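Long-range contact in protein GLB-12 (Caenorhabditis elegans, PDB 4BJA), which binds heme b through two axial protein ligands of the iron and is probably a redox-signalling globin, essential for reproduction in the worm: residues D36-R46 against Y183-K194. The protein carries 1 engineered substitution. Residues are numbered along the deposited sequence; the frame is centred on the assembly and turned at random. Where two conformers were deposited one is given.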
ATOM      1  N   ASP A  36      -7.359  14.204  -7.054  1.00 22.83           N
ATOM      2  CA  ASP A  36      -7.660  13.741  -5.681  1.00 20.25           C
ATOM      3  C   ASP A  36      -6.801  14.508  -4.681  1.00 20.13           C
ATOM      4  O   ASP A  36      -7.277  14.931  -3.617  1.00 18.70           O
ATOM      5  CB  ASP A  36      -7.346  12.246  -5.495  1.00 21.60           C
ATOM      6  CG  ASP A  36      -8.246  11.334  -6.317  1.00 23.49           C
ATOM      7  OD1 ASP A  36      -9.313  11.788  -6.788  1.00 25.41           O
ATOM      8  OD2 ASP A  36      -7.867  10.139  -6.476  1.00 26.24           O
ATOM      9  N   ARG A  37      -5.513  14.612  -4.968  1.00 19.43           N
ATOM     10  CA  ARG A  37      -4.603  15.247  -4.003  1.00 19.21           C
ATOM     11  C   ARG A  37      -4.933  16.712  -3.858  1.00 20.37           C
ATOM     12  O   ARG A  37      -4.811  17.263  -2.777  1.00 20.69           O
ATOM     13  CB  ARG A  37      -3.121  15.031  -4.399  1.00 18.97           C
ATOM     14  CG  ARG A  37      -2.729  13.529  -4.238  1.00 20.27           C
ATOM     15  CD  ARG A  37      -1.243  13.262  -4.522  1.00 21.74           C
ATOM     16  NE  ARG A  37      -0.981  12.997  -5.943  1.00 28.04           N
ATOM     17  CZ  ARG A  37      -0.584  13.851  -6.865  1.00 29.81           C
ATOM     18  NH1 ARG A  37      -0.384  15.162  -6.592  1.00 31.37           N
ATOM     19  NH2 ARG A  37      -0.375  13.351  -8.108  1.00 29.58           N
ATOM     20  N   THR A  38      -5.272  17.369  -4.961  1.00 20.79           N
ATOM     21  CA  THR A  38      -5.666  18.793  -4.883  1.00 21.28           C
ATOM     22  C   THR A  38      -6.923  18.921  -4.004  1.00 21.62           C
ATOM     23  O   THR A  38      -7.034  19.832  -3.149  1.00 21.91           O
ATOM     24  CB  THR A  38      -5.945  19.300  -6.278  1.00 21.56           C
ATOM     25  OG1 THR A  38      -4.692  19.293  -6.980  1.00 23.27           O
ATOM     26  CG2 THR A  38      -6.537  20.688  -6.282  1.00 22.57           C
ATOM     27  N   LEU A  39      -7.884  18.027  -4.220  1.00 21.24           N
ATOM     28  CA  LEU A  39      -9.109  18.024  -3.384  1.00 21.30           C
ATOM     29  C   LEU A  39      -8.744  17.880  -1.899  1.00 21.07           C
ATOM     30  O   LEU A  39      -9.298  18.610  -1.047  1.00 20.15           O
ATOM     31  CB  LEU A  39     -10.059  16.908  -3.852  1.00 20.83           C
ATOM     32  CG  LEU A  39     -11.327  16.675  -3.014  1.00 21.06           C
ATOM     33  CD1 LEU A  39     -12.211  15.820  -3.826  1.00 24.15           C
ATOM     34  CD2 LEU A  39     -11.070  15.927  -1.653  1.00 21.17           C
ATOM     35  N   LEU A  40      -7.804  16.977  -1.577  1.00 19.68           N
ATOM     36  CA  LEU A  40      -7.429  16.767  -0.162  1.00 18.53           C
ATOM     37  C   LEU A  40      -6.933  18.060   0.415  1.00 19.40           C
ATOM     38  O   LEU A  40      -7.366  18.454   1.505  1.00 19.74           O
ATOM     39  CB  LEU A  40      -6.323  15.732   0.003  1.00 18.88           C
ATOM     40  CG  LEU A  40      -6.599  14.295  -0.234  1.00 19.33           C
ATOM     41  CD1 LEU A  40      -5.266  13.578  -0.119  1.00 20.51           C
ATOM     42  CD2 LEU A  40      -7.513  13.809   0.895  1.00 18.91           C
ATOM     43  N   ARG A  41      -6.017  18.735  -0.302  1.00 18.94           N
ATOM     44  CA  ARG A  41      -5.505  19.984   0.189  1.00 19.19           C
ATOM     45  C   ARG A  41      -6.578  21.077   0.280  1.00 20.11           C
ATOM     46  O   ARG A  41      -6.655  21.767   1.308  1.00 20.38           O
ATOM     47  CB  ARG A  41      -4.293  20.460  -0.637  1.00 18.40           C
ATOM     48  CG  ARG A  41      -3.631  21.665  -0.012  1.00 19.37           C
ATOM     49  CD  ARG A  41      -3.143  21.434   1.381  1.00 20.02           C
ATOM     50  NE  ARG A  41      -2.459  22.634   1.886  1.00 23.34           N
ATOM     51  CZ  ARG A  41      -2.191  22.852   3.168  1.00 25.23           C
ATOM     52  NH1 ARG A  41      -2.531  21.933   4.079  1.00 24.22           N
ATOM     53  NH2 ARG A  41      -1.556  23.975   3.540  1.00 27.04           N
ATOM     54  N   GLU A  42      -7.386  21.246  -0.768  1.00 20.32           N
ATOM     55  CA  GLU A  42      -8.375  22.357  -0.787  1.00 23.24           C
ATOM     56  C   GLU A  42      -9.447  22.143   0.281  1.00 22.53           C
ATOM     57  O   GLU A  42      -9.800  23.084   0.977  1.00 22.66           O
ATOM     58  CB  GLU A  42      -8.996  22.505  -2.156  1.00 24.49           C
ATOM     59  CG  GLU A  42      -8.013  22.999  -3.217  1.00 29.51           C
ATOM     60  CD  GLU A  42      -8.696  23.476  -4.499  1.00 37.60           C
ATOM     61  OE1 GLU A  42      -9.775  22.952  -4.845  1.00 42.96           O
ATOM     62  OE2 GLU A  42      -8.138  24.365  -5.189  1.00 40.95           O
ATOM     63  N   THR A  43      -9.931  20.904   0.417  1.00 21.10           N
ATOM     64  CA  THR A  43     -10.919  20.624   1.466  1.00 20.89           C
ATOM     65  C   THR A  43     -10.359  20.824   2.886  1.00 20.69           C
ATOM     66  O   THR A  43     -11.061  21.338   3.751  1.00 21.10           O
ATOM     67  CB  THR A  43     -11.595  19.268   1.319  1.00 20.20           C
ATOM     68  OG1 THR A  43     -10.591  18.262   1.249  1.00 20.10           O
ATOM     69  CG2 THR A  43     -12.450  19.239   0.035  1.00 22.53           C
ATOM     70  N   TRP A  44      -9.127  20.404   3.151  1.00 20.04           N
ATOM     71  CA  TRP A  44      -8.508  20.632   4.427  1.00 19.70           C
ATOM     72  C   TRP A  44      -8.366  22.130   4.698  1.00 20.52           C
ATOM     73  O   TRP A  44      -8.599  22.605   5.828  1.00 22.42           O
ATOM     74  CB  TRP A  44      -7.153  19.945   4.461  1.00 19.73           C
ATOM     75  CG  TRP A  44      -6.330  20.220   5.715  1.00 19.50           C
ATOM     76  CD1 TRP A  44      -5.307  21.125   5.845  1.00 19.75           C
ATOM     77  CD2 TRP A  44      -6.430  19.545   6.977  1.00 18.69           C
ATOM     78  NE1 TRP A  44      -4.790  21.072   7.112  1.00 21.85           N
ATOM     79  CE2 TRP A  44      -5.460  20.120   7.838  1.00 19.65           C
ATOM     80  CE3 TRP A  44      -7.270  18.523   7.476  1.00 18.64           C
ATOM     81  CZ2 TRP A  44      -5.256  19.675   9.165  1.00 22.17           C
ATOM     82  CZ3 TRP A  44      -7.086  18.109   8.789  1.00 20.35           C
ATOM     83  CH2 TRP A  44      -6.081  18.671   9.623  1.00 20.05           C
ATOM     84  N   GLN A  45      -7.943  22.891   3.675  1.00 21.34           N
ATOM     85  CA  GLN A  45      -7.808  24.335   3.836  1.00 23.65           C
ATOM     86  C   GLN A  45      -9.109  25.114   4.066  1.00 25.14           C
ATOM     87  O   GLN A  45      -9.069  26.200   4.652  1.00 26.39           O
ATOM     88  CB  GLN A  45      -7.095  24.902   2.618  1.00 23.31           C
ATOM     89  CG  GLN A  45      -5.642  24.546   2.690  1.00 24.76           C
ATOM     90  CD  GLN A  45      -4.876  25.346   1.705  1.00 28.35           C
ATOM     91  OE1 GLN A  45      -5.123  25.240   0.503  1.00 32.07           O
ATOM     92  NE2 GLN A  45      -3.948  26.166   2.191  1.00 28.32           N
ATOM     93  N   ARG A  46     -10.233  24.585   3.583  1.00 26.79           N
ATOM     94  CA  ARG A  46     -11.557  25.204   3.750  1.00 29.41           C
ATOM     95  C   ARG A  46     -11.937  25.219   5.228  1.00 29.82           C
ATOM     96  O   ARG A  46     -12.706  26.087   5.679  1.00 29.70           O
ATOM     97  CB  ARG A  46     -12.627  24.380   3.055  1.00 30.92           C
ATOM     98  CG  ARG A  46     -12.782  24.427   1.566  1.00 35.01           C
ATOM     99  CD  ARG A  46     -13.915  23.384   1.232  1.00 40.27           C
ATOM    100  NE  ARG A  46     -14.176  22.963  -0.159  1.00 44.34           N
ATOM    101  CZ  ARG A  46     -13.683  23.515  -1.274  1.00 45.05           C
ATOM    102  NH1 ARG A  46     -12.848  24.545  -1.230  1.00 45.85           N
ATOM    103  NH2 ARG A  46     -14.041  23.027  -2.460  1.00 46.50           N
ATOM    104  N   TYR A 183     -16.500  20.036  -6.111  1.00 39.53           N
ATOM    105  CA  TYR A 183     -16.432  18.730  -5.457  1.00 36.33           C
ATOM    106  C   TYR A 183     -17.765  18.294  -4.876  1.00 34.89           C
ATOM    107  O   TYR A 183     -18.441  19.076  -4.212  1.00 35.63           O
ATOM    108  CB  TYR A 183     -15.420  18.743  -4.326  1.00 35.34           C
ATOM    109  CG  TYR A 183     -14.034  19.171  -4.690  1.00 32.96           C
ATOM    110  CD1 TYR A 183     -13.385  18.658  -5.811  1.00 31.13           C
ATOM    111  CD2 TYR A 183     -13.370  20.089  -3.907  1.00 30.32           C
ATOM    112  CE1 TYR A 183     -12.091  19.070  -6.125  1.00 31.71           C
ATOM    113  CE2 TYR A 183     -12.085  20.501  -4.205  1.00 31.03           C
ATOM    114  CZ  TYR A 183     -11.455  19.990  -5.313  1.00 30.40           C
ATOM    115  OH  TYR A 183     -10.166  20.426  -5.573  1.00 31.67           O
ATOM    116  N   THR A 184     -18.150  17.051  -5.128  1.00 32.82           N
ATOM    117  CA  THR A 184     -19.372  16.539  -4.521  1.00 30.63           C
ATOM    118  C   THR A 184     -19.040  15.894  -3.187  1.00 29.77           C
ATOM    119  O   THR A 184     -17.881  15.553  -2.915  1.00 28.59           O
ATOM    120  CB  THR A 184     -20.066  15.464  -5.357  1.00 30.68           C
ATOM    121  OG1 THR A 184     -19.247  14.281  -5.437  1.00 29.24           O
ATOM    122  CG2 THR A 184     -20.409  16.002  -6.752  1.00 32.16           C
ATOM    123  N   THR A 185     -20.072  15.713  -2.379  1.00 28.49           N
ATOM    124  CA  THR A 185     -19.922  15.073  -1.076  1.00 28.29           C
ATOM    125  C   THR A 185     -19.373  13.661  -1.213  1.00 27.30           C
ATOM    126  O   THR A 185     -18.493  13.237  -0.441  1.00 25.41           O
ATOM    127  CB  THR A 185     -21.284  15.072  -0.311  1.00 28.91           C
ATOM    128  OG1 THR A 185     -21.664  16.424  -0.029  1.00 31.42           O
ATOM    129  CG2 THR A 185     -21.157  14.327   1.003  1.00 29.95           C
ATOM    130  N   SER A 186     -19.870  12.933  -2.211  1.00 27.44           N
ATOM    131  CA  SER A 186     -19.396  11.593  -2.462  1.00 28.53           C
ATOM    132  C   SER A 186     -17.922  11.573  -2.857  1.00 27.45           C
ATOM    133  O   SER A 186     -17.159  10.728  -2.372  1.00 26.44           O
ATOM    134  CB  SER A 186     -20.264  10.911  -3.538  1.00 29.90           C
ATOM    135  OG  SER A 186     -19.666   9.682  -3.868  1.00 35.40           O
ATOM    136  N   GLN A 187     -17.519  12.499  -3.724  1.00 26.96           N
ATOM    137  CA  GLN A 187     -16.113  12.621  -4.098  1.00 26.86           C
ATOM    138  C   GLN A 187     -15.220  12.871  -2.892  1.00 24.66           C
ATOM    139  O   GLN A 187     -14.205  12.212  -2.732  1.00 23.17           O
ATOM    140  CB  GLN A 187     -15.909  13.788  -5.036  1.00 28.23           C
ATOM    141  CG  GLN A 187     -16.166  13.503  -6.472  1.00 34.17           C
ATOM    142  CD  GLN A 187     -16.284  14.800  -7.244  1.00 38.66           C
ATOM    143  OE1 GLN A 187     -15.743  15.825  -6.832  1.00 39.60           O
ATOM    144  NE2 GLN A 187     -16.998  14.759  -8.365  1.00 43.63           N
ATOM    145  N   ILE A 188     -15.592  13.854  -2.064  1.00 23.15           N
ATOM    146  CA  ILE A 188     -14.747  14.250  -0.957  1.00 20.89           C
ATOM    147  C   ILE A 188     -14.641  13.077   0.025  1.00 20.32           C
ATOM    148  O   ILE A 188     -13.561  12.758   0.534  1.00 18.29           O
ATOM    149  CB  ILE A 188     -15.325  15.496  -0.242  1.00 20.82           C
ATOM    150  CG1 ILE A 188     -15.281  16.710  -1.176  1.00 21.07           C
ATOM    151  CG2 ILE A 188     -14.540  15.844   0.992  1.00 20.53           C
ATOM    152  CD1 ILE A 188     -16.081  17.894  -0.608  1.00 23.28           C
ATOM    153  N   THR A 189     -15.781  12.445   0.291  1.00 19.32           N
ATOM    154  CA  THR A 189     -15.793  11.292   1.193  1.00 20.00           C
ATOM    155  C   THR A 189     -14.882  10.150   0.689  1.00 19.54           C
ATOM    156  O   THR A 189     -14.073   9.621   1.457  1.00 19.82           O
ATOM    157  CB  THR A 189     -17.263  10.792   1.377  1.00 19.72           C
ATOM    158  OG1 THR A 189     -18.077  11.832   1.944  1.00 23.10           O
ATOM    159  CG2 THR A 189     -17.347   9.566   2.260  1.00 21.63           C
ATOM    160  N   ASP A 190     -15.003   9.796  -0.605  1.00 20.54           N
ATOM    161  CA  ASP A 190     -14.239   8.689  -1.148  0.50 20.96           C
ATOM    162  C   ASP A 190     -12.729   9.019  -1.135  1.00 19.96           C
ATOM    163  O   ASP A 190     -11.919   8.172  -0.766  1.00 19.47           O
ATOM    164  CB  ASP A 190     -14.737   8.316  -2.565  0.50 22.66           C
ATOM    165  CG  ASP A 190     -16.226   7.881  -2.603  0.50 26.63           C
ATOM    166  OD1 ASP A 190     -16.905   7.744  -1.565  0.50 29.00           O
ATOM    167  OD2 ASP A 190     -16.746   7.703  -3.730  0.50 29.89           O
ATOM    168  N   VAL A 191     -12.361  10.249  -1.497  1.00 18.95           N
ATOM    169  CA  VAL A 191     -10.957  10.625  -1.525  1.00 18.60           C
ATOM    170  C   VAL A 191     -10.344  10.604  -0.125  1.00 17.39           C
ATOM    171  O   VAL A 191      -9.228  10.082   0.065  1.00 16.50           O
ATOM    172  CB  VAL A 191     -10.729  11.997  -2.214  1.00 18.83           C
ATOM    173  CG1 VAL A 191      -9.314  12.420  -2.044  1.00 18.95           C
ATOM    174  CG2 VAL A 191     -11.066  11.897  -3.710  1.00 20.51           C
ATOM    175  N   TRP A 192     -11.065  11.164   0.855  1.00 16.40           N
ATOM    176  CA  TRP A 192     -10.537  11.198   2.203  1.00 16.25           C
ATOM    177  C   TRP A 192     -10.453   9.789   2.763  1.00 15.97           C
ATOM    178  O   TRP A 192      -9.527   9.458   3.508  1.00 16.03           O
ATOM    179  CB  TRP A 192     -11.375  12.165   3.108  1.00 15.53           C
ATOM    180  CG  TRP A 192     -10.826  13.537   3.016  1.00 16.26           C
ATOM    181  CD1 TRP A 192     -11.214  14.523   2.150  1.00 17.39           C
ATOM    182  CD2 TRP A 192      -9.733  14.067   3.765  1.00 16.97           C
ATOM    183  NE1 TRP A 192     -10.440  15.645   2.330  1.00 17.98           N
ATOM    184  CE2 TRP A 192      -9.527  15.396   3.327  1.00 16.54           C
ATOM    185  CE3 TRP A 192      -8.928  13.560   4.792  1.00 15.79           C
ATOM    186  CZ2 TRP A 192      -8.529  16.218   3.879  1.00 16.84           C
ATOM    187  CZ3 TRP A 192      -7.950  14.379   5.343  1.00 17.30           C
ATOM    188  CH2 TRP A 192      -7.746  15.689   4.871  1.00 16.80           C
ATOM    189  N   LYS A 193     -11.417   8.935   2.429  1.00 16.92           N
ATOM    190  CA  LYS A 193     -11.289   7.529   2.869  1.00 16.97           C
ATOM    191  C   LYS A 193     -10.060   6.847   2.260  1.00 16.28           C
ATOM    192  O   LYS A 193      -9.357   6.145   2.964  1.00 16.44           O
ATOM    193  CB  LYS A 193     -12.558   6.717   2.630  1.00 17.10           C
ATOM    194  CG  LYS A 193     -13.678   7.138   3.601  1.00 18.14           C
ATOM    195  CD  LYS A 193     -14.939   6.305   3.367  1.00 22.36           C
ATOM    196  CE  LYS A 193     -16.063   6.718   4.312  1.00 21.91           C
ATOM    197  NZ  LYS A 193     -17.395   6.048   3.928  1.00 25.91           N
ATOM    198  N   LYS A 194      -9.823   7.041   0.949  1.00 16.28           N
ATOM    199  CA  LYS A 194      -8.621   6.422   0.346  1.00 15.35           C
ATOM    200  C   LYS A 194      -7.351   6.937   0.990  1.00 15.63           C
ATOM    201  O   LYS A 194      -6.452   6.156   1.310  1.00 16.02           O
ATOM    202  CB  LYS A 194      -8.574   6.655  -1.152  1.00 16.77           C
ATOM    203  CG  LYS A 194      -9.652   5.848  -1.863  1.00 21.71           C
ATOM    204  CD  LYS A 194      -9.476   5.971  -3.408  1.00 25.66           C
ATOM    205  CE  LYS A 194      -9.405   7.418  -3.921  1.00 28.64           C
ATOM    206  NZ  LYS A 194      -9.095   7.499  -5.423  1.00 32.76           N
TER
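Thr-43 OG1 is gripped twice. Trp-192 NE1 donates to Thr-43 OG1 at 2.8 Å, nearly straight at 167°, and the hydroxyl in turn donates to the backbone O of Leu-39 one turn back. With chi1 at 55°, OG1 stands between the backbone N and the carbonyl carbon, where it can turn back to Leu-39 O while Trp-192 comes in from the other helix. OG1 lies in the plane of the indole, at its edge. Leu-40 CD2 covers one face of the Trp-192 ring, 3.6 Å from the centroid of the five-membered ring. Trp-192 thus sits as a knob among Leu-39, Leu-40, Thr-43 and Trp-44. In return, Leu-39 enters the hole formed by Gln-187, Ile-188, Val-191 and Trp-192.

Before helix 185-214 starts, Tyr-183 lies against helix 34-46. Leu-39 CG stands over the centre of the Tyr-183 ring, 3.8 Å from the centroid. Tyr-183 OH donates to Glu-42 OE1 at 2.7 Å, meeting that oxygen from above the carboxylate plane. An alanine here would lose both contacts and would probably leave one flank of Leu-39 uncovered and Glu-42 without this donor.

At the far end, Lys-194 NZ forms a salt bridge with Asp-36 OD2 (3.1 Å) and also bonds Ala-31 O. Segments 36-46 and 185-194, from the globin's first long helix and its last, cross at -101° and therefore share an apolar centre with polar links around it, one of them buried.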